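SspB protein (Streptomyces clavuligerus, PDB 6JUF) is a component of the SspABCD–SspE anti-phage defence system, which senses phosphorothioated DNA, and probably acts as a metal-dependent DNase. Local coordinates at residues B[28-33]-B[58-63]; B[93-98]-B[102-107]; B[240-245]-B[250-255]; B[287-292]-B[307-312]. One frame throughout, in Å; residues are numbered along the deposited sequence.

How the interactions relate
From the N terminus the four contacts follow one another in series; none nests in another and none crosses. Interaction 1 closes a 24-residue connection, setting helix 24-34 against helix 57-66. Interaction 2 closes the tight reversal that leaves helix 89-95, and it touches interaction 1 through the hydroxyl of Tyr31 and the carboxylate of Asp96. Interactions 3 and 4 lie together in the C-terminal part. Both reach the same three-stranded sheet, interaction 3 at strand 250-253 after a short turn, interaction 4 at strand 289-293, where a hairpin begins before the chain returns as helix 306-317. Trp93 packs on Trp311, so the segments of interactions 2 and 4 also meet and join the N-terminal helices to the C-terminal part.

Interaction 1: residues B[28-33]-B[58-63]; sequences HKAYMQ and YAMRYW
Met60 lays its terminal methyl against the backbone of the facing helix, where CE sits 3.6 Å from the Ala30 N. The same methyl touches the side of Lys29 as well, with Met60 CE 3.7 Å from Lys29 CB, and it stands 4.2 Å from Ala30 CB. The one methyl carbon thus touches two successive residues. It reaches them because the side chain is almost fully stretched: CG lies opposite the backbone N (chi1 -180°), and the chain stays extended through the sulfur. A long, unbranched thioether suits this place, since it can reach the facing helix without needing a polar partner. Ala30 is the matching choice on the other side: its CB points at helix 57-66 and takes up so little room that the backbones come close, Ala30 CA to Met60 CA being 7.2 Å. This is a simple helix-helix contact in which one methyl rests on two successive residues, and no hydrogen bond crosses it. Lys29 contributes only the apolar root of its chain. Its CG lies opposite the carbonyl carbon and the chain bends at chi3 (-75°), carrying the ammonium to the carbonyl oxygen of Leu50, while Tyr103 of the second subunit packs on the same lysine. Trp26 and Leu50 also touch Met60, and its side chain lies about 10 Å from that of Glu18, which binds magnesium in another structure of this protein; no metal is bound to this chain here.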
# COMPACT_ATOMS: atom_id res chain seq x y z
N HIS B 28 4.20 -5.09 -9.79
CA HIS B 28 3.87 -6.53 -9.82
C HIS B 28 3.50 -7.09 -11.17
O HIS B 28 4.13 -8.07 -11.66
CB HIS B 28 2.75 -6.80 -8.80
CG HIS B 28 2.22 -8.20 -8.80
ND1 HIS B 28 2.89 -9.23 -8.22
CD2 HIS B 28 1.02 -8.73 -9.28
CE1 HIS B 28 2.15 -10.38 -8.35
NE2 HIS B 28 0.99 -10.07 -8.99
N LYS B 29 2.53 -6.42 -11.79
CA LYS B 29 2.09 -6.85 -13.15
C LYS B 29 3.16 -6.63 -14.21
O LYS B 29 3.24 -7.46 -15.12
CB LYS B 29 0.83 -6.13 -13.59
CG LYS B 29 -0.34 -6.57 -12.74
CD LYS B 29 -1.69 -6.06 -13.22
CE LYS B 29 -1.90 -4.59 -12.92
NZ LYS B 29 -2.85 -4.00 -13.90
N ALA B 30 3.97 -5.57 -14.11
CA ALA B 30 5.10 -5.40 -15.04
C ALA B 30 6.06 -6.62 -14.96
O ALA B 30 6.43 -7.20 -15.98
CB ALA B 30 5.81 -4.07 -14.82
N TYR B 31 6.41 -7.02 -13.74
CA TYR B 31 7.30 -8.17 -13.54
C TYR B 31 6.76 -9.42 -14.20
O TYR B 31 7.44 -10.13 -14.92
CB TYR B 31 7.58 -8.40 -12.05
CG TYR B 31 8.42 -9.68 -11.86
CD1 TYR B 31 9.73 -9.76 -12.22
CD2 TYR B 31 7.81 -10.84 -11.32
CE1 TYR B 31 10.49 -10.92 -12.09
CE2 TYR B 31 8.58 -12.04 -11.19
CZ TYR B 31 9.90 -12.06 -11.55
OH TYR B 31 10.61 -13.20 -11.38
N MET B 32 5.49 -9.67 -13.93
CA MET B 32 4.84 -10.93 -14.36
C MET B 32 4.79 -11.01 -15.90
O MET B 32 4.97 -12.05 -16.52
CB MET B 32 3.43 -11.10 -13.78
CG MET B 32 3.31 -11.36 -12.28
SD MET B 32 4.44 -12.66 -11.69
CE MET B 32 3.67 -14.09 -12.46
N GLN B 33 4.54 -9.86 -16.52
CA GLN B 33 4.48 -9.75 -18.00
C GLN B 33 5.85 -9.75 -18.71
O GLN B 33 6.03 -10.51 -19.67
CB GLN B 33 3.75 -8.46 -18.39
CG GLN B 33 2.25 -8.45 -18.20
CD GLN B 33 1.53 -8.99 -19.40
OE1 GLN B 33 1.46 -8.33 -20.43
NE2 GLN B 33 1.01 -10.20 -19.30
N TYR B 58 3.36 3.88 -20.52
CA TYR B 58 4.72 4.37 -20.41
C TYR B 58 5.16 4.60 -18.95
O TYR B 58 6.27 4.25 -18.58
CB TYR B 58 4.94 5.62 -21.27
CG TYR B 58 6.37 5.70 -21.62
CD1 TYR B 58 6.78 5.15 -22.81
CD2 TYR B 58 7.32 6.28 -20.74
CE1 TYR B 58 8.07 5.15 -23.15
CE2 TYR B 58 8.68 6.29 -21.10
CZ TYR B 58 9.01 5.71 -22.32
OH TYR B 58 10.32 5.74 -22.73
N ALA B 59 4.27 5.18 -18.16
CA ALA B 59 4.59 5.40 -16.74
C ALA B 59 4.92 4.07 -16.05
O ALA B 59 5.85 3.96 -15.28
CB ALA B 59 3.45 6.12 -16.04
N MET B 60 4.14 3.04 -16.36
CA MET B 60 4.40 1.70 -15.79
C MET B 60 5.78 1.16 -16.21
O MET B 60 6.54 0.66 -15.38
CB MET B 60 3.28 0.75 -16.22
CG MET B 60 3.41 -0.68 -15.69
SD MET B 60 2.12 -1.68 -16.41
CE MET B 60 1.83 -2.91 -15.14
N ARG B 61 6.09 1.29 -17.51
CA ARG B 61 7.39 0.92 -18.05
C ARG B 61 8.53 1.69 -17.35
O ARG B 61 9.54 1.09 -16.93
CB ARG B 61 7.36 1.22 -19.56
CG ARG B 61 8.69 0.99 -20.32
CD ARG B 61 8.51 1.48 -21.76
NE ARG B 61 9.75 1.40 -22.48
CZ ARG B 61 9.83 1.60 -23.80
NH1 ARG B 61 8.69 1.86 -24.48
NH2 ARG B 61 11.00 1.53 -24.41
N TYR B 62 8.34 3.02 -17.22
CA TYR B 62 9.31 3.91 -16.61
C TYR B 62 9.63 3.45 -15.16
O TYR B 62 10.77 3.35 -14.77
CB TYR B 62 8.81 5.38 -16.65
CG TYR B 62 9.68 6.24 -15.77
CD1 TYR B 62 10.91 6.76 -16.22
CD2 TYR B 62 9.28 6.50 -14.42
CE1 TYR B 62 11.73 7.48 -15.36
CE2 TYR B 62 10.11 7.25 -13.58
CZ TYR B 62 11.34 7.72 -14.07
OH TYR B 62 12.17 8.42 -13.23
N TRP B 63 8.58 3.17 -14.41
CA TRP B 63 8.76 2.86 -12.98
C TRP B 63 9.53 1.56 -12.84
O TRP B 63 10.38 1.43 -11.96
CB TRP B 63 7.47 2.85 -12.17
CG TRP B 63 7.01 4.23 -11.86
CD1 TRP B 63 5.79 4.81 -12.18
CD2 TRP B 63 7.76 5.24 -11.09
NE1 TRP B 63 5.75 6.14 -11.70
CE2 TRP B 63 6.91 6.44 -11.03
CE3 TRP B 63 9.01 5.25 -10.44
CZ2 TRP B 63 7.32 7.61 -10.39
CZ3 TRP B 63 9.41 6.45 -9.79
CH2 TRP B 63 8.59 7.58 -9.78

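Interaction 2: residues B[93-98]-B[102-107]; sequences WLLDED and PYLEEL
The backbone doubles back as it leaves helix 89-95, bringing Leu95 CA and Pro102 CA to within 4.0 Å of each other. The exit of the helix contains an Asx turn: the backbone N of Asp98 donates to Asp96 OD1 over 2.9 Å in a nearly straight bond (165°), meeting that oxygen on its anti side and 19° out of the carboxylate plane. An aspartate fits here because its short chain can reach back to a backbone N two residues on; its other oxygen, OD2, is hydrogen-bonded to Tyr31 OH. Pro102 buries more surface in this contact than any other residue. Its ring lies beside a run of carbonyl oxygens, with CB 3.3 Å from Asp96 O and 3.5 Å from Leu95 O. Having no N-H, proline cannot bond to Leu94 O, although its N is only 3.3 Å from that oxygen; the approach is one of packing, and the rigid ring suits a chain that must turn in little space. Farther along, Leu104 adopts a left-handed backbone conformation and sends CD2 back to the helix, 4.4 Å from CD2 of Leu94 and equally far from CD2 of Leu95. These branched methyls form a small apolar cluster, continued by Phe24 and Leu113. On the side of the second subunit, Glu105 makes a salt bridge to Arg23 of that chain. One water joins two of the carbonyls: it donates to Leu95 O at 2.8 Å and to Pro102 O at 2.7 Å.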
# COMPACT_ATOMS: atom_id res chain seq x y z
N TRP B 93 14.55 -11.66 -7.49
CA TRP B 93 14.79 -11.90 -6.07
C TRP B 93 13.66 -11.30 -5.24
O TRP B 93 13.26 -11.88 -4.25
CB TRP B 93 16.17 -11.34 -5.72
CG TRP B 93 16.43 -11.37 -4.24
CD1 TRP B 93 17.03 -12.37 -3.48
CD2 TRP B 93 16.14 -10.28 -3.30
NE1 TRP B 93 17.07 -12.01 -2.16
CE2 TRP B 93 16.56 -10.74 -2.00
CE3 TRP B 93 15.58 -9.00 -3.43
CZ2 TRP B 93 16.42 -9.94 -0.84
CZ3 TRP B 93 15.49 -8.21 -2.27
CH2 TRP B 93 15.88 -8.71 -1.00
N LEU B 94 13.17 -10.09 -5.58
CA LEU B 94 12.23 -9.38 -4.73
C LEU B 94 10.76 -9.69 -4.99
O LEU B 94 9.95 -9.93 -4.06
CB LEU B 94 12.44 -7.85 -4.91
CG LEU B 94 11.41 -7.00 -4.10
CD1 LEU B 94 11.59 -7.17 -2.57
CD2 LEU B 94 11.51 -5.54 -4.52
N LEU B 95 10.38 -9.68 -6.26
CA LEU B 95 8.99 -9.67 -6.65
C LEU B 95 8.39 -11.01 -7.06
O LEU B 95 7.17 -11.08 -7.19
CB LEU B 95 8.76 -8.65 -7.80
CG LEU B 95 9.07 -7.20 -7.39
CD1 LEU B 95 8.98 -6.37 -8.68
CD2 LEU B 95 8.10 -6.75 -6.34
N ASP B 96 9.18 -12.00 -7.36
CA ASP B 96 8.64 -13.29 -7.75
C ASP B 96 7.76 -13.85 -6.63
O ASP B 96 7.99 -13.60 -5.43
CB ASP B 96 9.78 -14.24 -8.03
CG ASP B 96 9.36 -15.39 -8.89
OD1 ASP B 96 8.95 -16.43 -8.32
OD2 ASP B 96 9.37 -15.24 -10.12
N GLU B 97 6.75 -14.61 -7.01
CA GLU B 97 5.98 -15.32 -6.02
C GLU B 97 6.88 -16.13 -5.08
O GLU B 97 6.59 -16.24 -3.88
CB GLU B 97 4.90 -16.20 -6.71
CG GLU B 97 4.79 -17.64 -6.28
CD GLU B 97 4.05 -18.50 -7.32
OE1 GLU B 97 4.40 -18.47 -8.53
OE2 GLU B 97 3.11 -19.22 -6.92
N ASP B 98 7.99 -16.63 -5.62
CA ASP B 98 8.93 -17.38 -4.83
C ASP B 98 10.08 -16.52 -4.19
O ASP B 98 11.03 -17.07 -3.58
CB ASP B 98 9.39 -18.54 -5.75
CG ASP B 98 10.66 -19.17 -5.30
OD1 ASP B 98 10.64 -19.75 -4.19
OD2 ASP B 98 11.65 -19.09 -6.07
N PRO B 102 7.08 -10.47 -2.49
CA PRO B 102 6.28 -10.20 -3.69
C PRO B 102 5.14 -9.17 -3.48
O PRO B 102 4.74 -8.47 -4.40
CB PRO B 102 5.72 -11.60 -4.08
CG PRO B 102 5.94 -12.44 -2.84
CD PRO B 102 7.18 -11.92 -2.24
N TYR B 103 4.57 -9.12 -2.29
CA TYR B 103 3.43 -8.22 -2.00
C TYR B 103 3.83 -7.02 -1.18
O TYR B 103 2.92 -6.32 -0.66
CB TYR B 103 2.23 -9.01 -1.41
CG TYR B 103 1.80 -10.05 -2.42
CD1 TYR B 103 1.06 -9.66 -3.56
CD2 TYR B 103 2.16 -11.39 -2.26
CE1 TYR B 103 0.76 -10.63 -4.56
CE2 TYR B 103 1.81 -12.34 -3.22
CZ TYR B 103 1.12 -11.94 -4.35
OH TYR B 103 0.70 -12.85 -5.29
N LEU B 104 5.14 -6.74 -1.04
CA LEU B 104 5.63 -5.54 -0.29
C LEU B 104 4.94 -5.45 1.07
O LEU B 104 4.42 -4.38 1.48
CB LEU B 104 5.50 -4.25 -1.11
CG LEU B 104 6.19 -4.26 -2.50
CD1 LEU B 104 6.04 -2.86 -3.12
CD2 LEU B 104 7.67 -4.69 -2.44
N GLU B 105 4.94 -6.56 1.78
CA GLU B 105 4.32 -6.62 3.09
C GLU B 105 5.22 -5.99 4.16
O GLU B 105 4.69 -5.64 5.26
CB GLU B 105 4.02 -8.09 3.55
CG GLU B 105 3.07 -8.76 2.62
CD GLU B 105 2.96 -10.25 2.89
OE1 GLU B 105 3.05 -10.65 4.09
OE2 GLU B 105 2.77 -11.02 1.90
N GLU B 106 6.52 -5.90 3.91
CA GLU B 106 7.46 -5.36 4.89
C GLU B 106 7.91 -3.96 4.48
O GLU B 106 8.30 -3.72 3.34
CB GLU B 106 8.69 -6.28 5.02
CG GLU B 106 8.35 -7.54 5.79
CD GLU B 106 9.57 -8.36 6.12
OE1 GLU B 106 10.67 -7.80 6.35
OE2 GLU B 106 9.41 -9.60 6.15
N LEU B 107 7.87 -3.04 5.46
CA LEU B 107 8.30 -1.66 5.14
C LEU B 107 9.75 -1.58 4.71
O LEU B 107 10.09 -0.72 3.88
CB LEU B 107 8.02 -0.69 6.29
CG LEU B 107 6.49 -0.47 6.47
CD1 LEU B 107 6.17 0.33 7.73
CD2 LEU B 107 5.82 0.17 5.27
O HOH W 1 5.27 -9.02 -7.00

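Interaction 3: residues B[240-245]-B[250-255]; sequences DYAART and GSISLA
An apolar contact between a helix and an edge strand, buried in the C-terminal part of the chain, joins helix 231-243 to strand 250-253. Ile252 carries the strand's share, with its CB directed at the helix and its two branches divided between two neighbours. The longer branch ends at the aromatic ring of Tyr241: Ile252 CD1 is 3.6 Å from Tyr241 CD2 and 3.9 Å from Tyr241 CE2. The methyl lies in the ring plane, so it meets the edge and not a face, and the two side chains cross at about a right angle. With CG1 set opposite the backbone N (chi1 179°), Ile252 extends that branch to the tyrosine, while the short branch, CG2, turns to Ala242 and stops 4.2 Å from its CB. A beta-branched residue thus covers two successive helix positions at once. Alanine suits position 242, where its small side chain lets the strand approach until Ala242 CA and Ile252 CA are 6.6 Å apart; Phe302 of the central strand packs on it too. Tyr241 offers its ring to the core and its hydroxyl to Glu260, to which it is hydrogen-bonded. Tyr241 CD1 lies over one face of the Arg244 guanidinium, toward its rim. Beyond Ile252 the strand gives way at once to helix 254-259, and Ser253 caps it at the N-cap position through OG and the backbone N of Arg256. A helix, a short edge strand, further helices and a returning hairpin, with strand order 1-3-2, are consistent with a winged-helix domain.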
# COMPACT_ATOMS: atom_id res chain seq x y z
N ASP B 240 26.56 -1.46 -0.32
CA ASP B 240 26.27 -1.26 -1.74
C ASP B 240 26.87 0.07 -2.21
O ASP B 240 27.42 0.18 -3.31
CB ASP B 240 24.77 -1.27 -1.91
CG ASP B 240 24.32 -1.23 -3.37
OD1 ASP B 240 24.81 -2.04 -4.18
OD2 ASP B 240 23.46 -0.37 -3.68
N TYR B 241 26.77 1.10 -1.32
CA TYR B 241 27.35 2.41 -1.63
C TYR B 241 28.88 2.29 -1.83
O TYR B 241 29.44 2.78 -2.81
CB TYR B 241 26.99 3.45 -0.56
CG TYR B 241 27.49 4.81 -0.95
CD1 TYR B 241 26.75 5.59 -1.89
CD2 TYR B 241 28.68 5.32 -0.45
CE1 TYR B 241 27.25 6.84 -2.26
CE2 TYR B 241 29.17 6.56 -0.85
CZ TYR B 241 28.44 7.31 -1.75
OH TYR B 241 28.89 8.52 -2.16
N ALA B 242 29.54 1.62 -0.88
CA ALA B 242 30.97 1.40 -0.96
C ALA B 242 31.36 0.68 -2.26
O ALA B 242 32.37 0.99 -2.89
CB ALA B 242 31.43 0.64 0.27
N ALA B 243 30.53 -0.29 -2.64
CA ALA B 243 30.72 -1.11 -3.83
C ALA B 243 30.76 -0.32 -5.16
O ALA B 243 31.24 -0.82 -6.14
CB ALA B 243 29.69 -2.22 -3.89
N ARG B 244 30.20 0.88 -5.15
CA ARG B 244 30.24 1.73 -6.32
C ARG B 244 31.68 2.01 -6.72
O ARG B 244 31.93 2.21 -7.88
CB ARG B 244 29.54 3.06 -6.01
CG ARG B 244 28.06 2.88 -5.76
CD ARG B 244 27.46 4.26 -5.47
NE ARG B 244 26.02 4.16 -5.13
CZ ARG B 244 25.16 5.17 -5.16
NH1 ARG B 244 25.54 6.44 -5.44
NH2 ARG B 244 23.86 4.91 -4.86
N THR B 245 32.61 2.02 -5.77
CA THR B 245 33.98 2.46 -6.07
C THR B 245 35.01 1.37 -5.73
O THR B 245 36.19 1.49 -6.06
CB THR B 245 34.35 3.78 -5.37
OG1 THR B 245 34.17 3.63 -3.96
CG2 THR B 245 33.49 4.92 -5.87
N GLY B 250 38.17 -3.24 1.93
CA GLY B 250 38.36 -1.79 2.08
C GLY B 250 37.60 -1.24 3.27
O GLY B 250 37.35 -1.93 4.27
N SER B 251 37.30 0.05 3.19
CA SER B 251 36.60 0.74 4.27
C SER B 251 35.95 1.99 3.72
O SER B 251 36.31 2.48 2.64
CB SER B 251 37.56 1.09 5.41
OG SER B 251 38.50 2.07 4.96
N ILE B 252 34.99 2.50 4.47
CA ILE B 252 34.36 3.78 4.18
C ILE B 252 33.95 4.43 5.51
O ILE B 252 33.46 3.76 6.41
CB ILE B 252 33.09 3.61 3.27
CG1 ILE B 252 32.43 4.96 3.00
CG2 ILE B 252 32.12 2.63 3.87
CD1 ILE B 252 31.51 4.94 1.76
N SER B 253 34.18 5.73 5.62
CA SER B 253 34.02 6.38 6.90
C SER B 253 32.55 6.59 7.20
O SER B 253 31.72 6.69 6.27
CB SER B 253 34.74 7.74 6.85
OG SER B 253 34.09 8.63 5.94
N LEU B 254 32.20 6.58 8.49
CA LEU B 254 30.84 6.89 8.91
C LEU B 254 30.44 8.31 8.47
O LEU B 254 29.29 8.54 8.14
CB LEU B 254 30.63 6.70 10.40
CG LEU B 254 30.18 5.31 10.88
CD1 LEU B 254 28.66 5.19 10.62
CD2 LEU B 254 30.90 4.18 10.17
N ALA B 255 31.37 9.25 8.50
CA ALA B 255 31.05 10.62 8.08
C ALA B 255 30.59 10.67 6.63
O ALA B 255 29.62 11.39 6.32
CB ALA B 255 32.32 11.50 8.25

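Interaction 4: residues B[287-292]-B[307-312]; sequences QELQLV and FDLAWD
Leu309 projects from its helix between two consecutive residues, Glu288 and Leu289, and gives one methyl mainly to each. Its CD1 meets Leu289 CD2 at 4.0 Å, the two leucines running past one another in opposite directions so that their ends overlap. CD2 instead lies against the glutamate, 3.9 Å from Glu288 CD, and there the side chains cross obliquely. Glu288 begins with its CB aimed at the helix but bends sharply at chi2 (101°), which brings CG, CD and OE1 across Leu309 CD2. A forked leucine suits this place because it can serve both neighbours, and glutamate suits its partly exposed position: its carbons pack on Leu309 and OE1 takes a water. That water donates to Glu288 OE1 (3.0 Å) and to Asp312 OD2 (2.9 Å), bridging two carboxylate oxygens 4.9 Å apart and probably easing their mutual repulsion; Asp312 OD1 is paired with Arg322. The contact sets helix 306-317 against the start of strand 289-293, an outer strand of the three-stranded sheet, and the residue before it, while Phe302 of the central strand 298-302 packs on both leucines and Leu239 of helix 231-243 touches Leu289.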
# COMPACT_ATOMS: atom_id res chain seq x y z
N GLN B 287 31.66 -11.64 10.71
CA GLN B 287 33.04 -11.49 11.10
C GLN B 287 33.81 -10.65 10.08
O GLN B 287 34.80 -10.00 10.46
CB GLN B 287 33.68 -12.87 11.33
CG GLN B 287 34.99 -12.77 12.15
CD GLN B 287 36.21 -12.58 11.29
OE1 GLN B 287 36.21 -12.98 10.11
NE2 GLN B 287 37.28 -11.98 11.86
N GLU B 288 33.29 -10.55 8.85
CA GLU B 288 33.91 -9.82 7.75
C GLU B 288 33.74 -8.31 7.90
O GLU B 288 34.37 -7.53 7.20
CB GLU B 288 33.34 -10.21 6.39
CG GLU B 288 33.29 -11.71 6.07
CD GLU B 288 31.87 -12.32 6.26
OE1 GLU B 288 31.57 -13.34 5.55
OE2 GLU B 288 31.05 -11.77 7.13
N LEU B 289 32.90 -7.87 8.84
CA LEU B 289 32.61 -6.45 8.99
C LEU B 289 33.06 -5.97 10.36
O LEU B 289 32.85 -6.63 11.35
CB LEU B 289 31.09 -6.18 8.84
CG LEU B 289 30.48 -6.65 7.52
CD1 LEU B 289 28.98 -6.36 7.57
CD2 LEU B 289 31.13 -6.00 6.28
N GLN B 290 33.66 -4.79 10.40
CA GLN B 290 34.01 -4.15 11.68
C GLN B 290 33.75 -2.65 11.62
O GLN B 290 33.72 -2.03 10.57
CB GLN B 290 35.50 -4.35 12.07
CG GLN B 290 35.82 -5.79 12.41
CD GLN B 290 37.21 -5.93 13.06
OE1 GLN B 290 37.95 -4.96 13.17
NE2 GLN B 290 37.52 -7.12 13.55
N LEU B 291 33.54 -2.07 12.78
CA LEU B 291 33.62 -0.64 12.93
C LEU B 291 34.94 -0.36 13.63
O LEU B 291 35.19 -0.90 14.69
CB LEU B 291 32.48 -0.06 13.76
CG LEU B 291 31.09 0.04 13.09
CD1 LEU B 291 30.26 1.00 13.94
CD2 LEU B 291 31.15 0.62 11.67
N VAL B 292 35.76 0.49 13.01
CA VAL B 292 37.12 0.77 13.49
C VAL B 292 37.32 2.28 13.64
O VAL B 292 36.80 3.06 12.85
CB VAL B 292 38.16 0.16 12.52
CG1 VAL B 292 39.58 0.56 12.89
CG2 VAL B 292 38.02 -1.36 12.50
N PHE B 307 30.16 -5.54 -2.40
CA PHE B 307 28.93 -5.89 -3.06
C PHE B 307 28.40 -7.25 -2.64
O PHE B 307 27.19 -7.38 -2.35
CB PHE B 307 29.10 -5.85 -4.58
CG PHE B 307 27.82 -6.01 -5.33
CD1 PHE B 307 27.05 -4.88 -5.60
CD2 PHE B 307 27.38 -7.27 -5.73
CE1 PHE B 307 25.86 -4.99 -6.31
CE2 PHE B 307 26.21 -7.43 -6.48
CZ PHE B 307 25.43 -6.27 -6.76
N ASP B 308 29.27 -8.29 -2.58
CA ASP B 308 28.79 -9.62 -2.22
C ASP B 308 28.36 -9.60 -0.77
O ASP B 308 27.39 -10.34 -0.37
CB ASP B 308 29.87 -10.71 -2.46
CG ASP B 308 30.09 -10.99 -3.95
OD1 ASP B 308 29.24 -10.62 -4.79
OD2 ASP B 308 31.13 -11.58 -4.29
N LEU B 309 29.08 -8.86 0.06
CA LEU B 309 28.72 -8.81 1.49
C LEU B 309 27.38 -8.09 1.66
O LEU B 309 26.58 -8.48 2.48
CB LEU B 309 29.81 -8.16 2.36
CG LEU B 309 31.14 -8.98 2.35
CD1 LEU B 309 32.20 -8.09 3.00
CD2 LEU B 309 30.84 -10.24 3.17
N ALA B 310 27.16 -7.04 0.88
CA ALA B 310 25.92 -6.33 0.94
C ALA B 310 24.77 -7.30 0.68
O ALA B 310 23.75 -7.23 1.38
CB ALA B 310 25.90 -5.21 -0.11
N TRP B 311 24.90 -8.14 -0.33
CA TRP B 311 23.88 -9.09 -0.62
C TRP B 311 23.74 -10.21 0.39
O TRP B 311 22.65 -10.73 0.50
CB TRP B 311 24.00 -9.59 -2.06
CG TRP B 311 23.34 -8.58 -2.94
CD1 TRP B 311 23.91 -7.48 -3.58
CD2 TRP B 311 21.94 -8.51 -3.24
NE1 TRP B 311 22.97 -6.78 -4.25
CE2 TRP B 311 21.76 -7.35 -4.09
CE3 TRP B 311 20.83 -9.28 -2.91
CZ2 TRP B 311 20.51 -6.96 -4.56
CZ3 TRP B 311 19.59 -8.93 -3.40
CH2 TRP B 311 19.42 -7.77 -4.21
N ASP B 312 24.80 -10.68 1.03
CA ASP B 312 24.62 -11.60 2.17
C ASP B 312 23.73 -10.96 3.22
O ASP B 312 22.81 -11.60 3.72
CB ASP B 312 25.96 -11.99 2.81
CG ASP B 312 26.82 -12.86 1.90
OD1 ASP B 312 26.25 -13.46 0.96
OD2 ASP B 312 28.07 -12.88 2.10
O HOH W 2 28.61 -13.24 4.90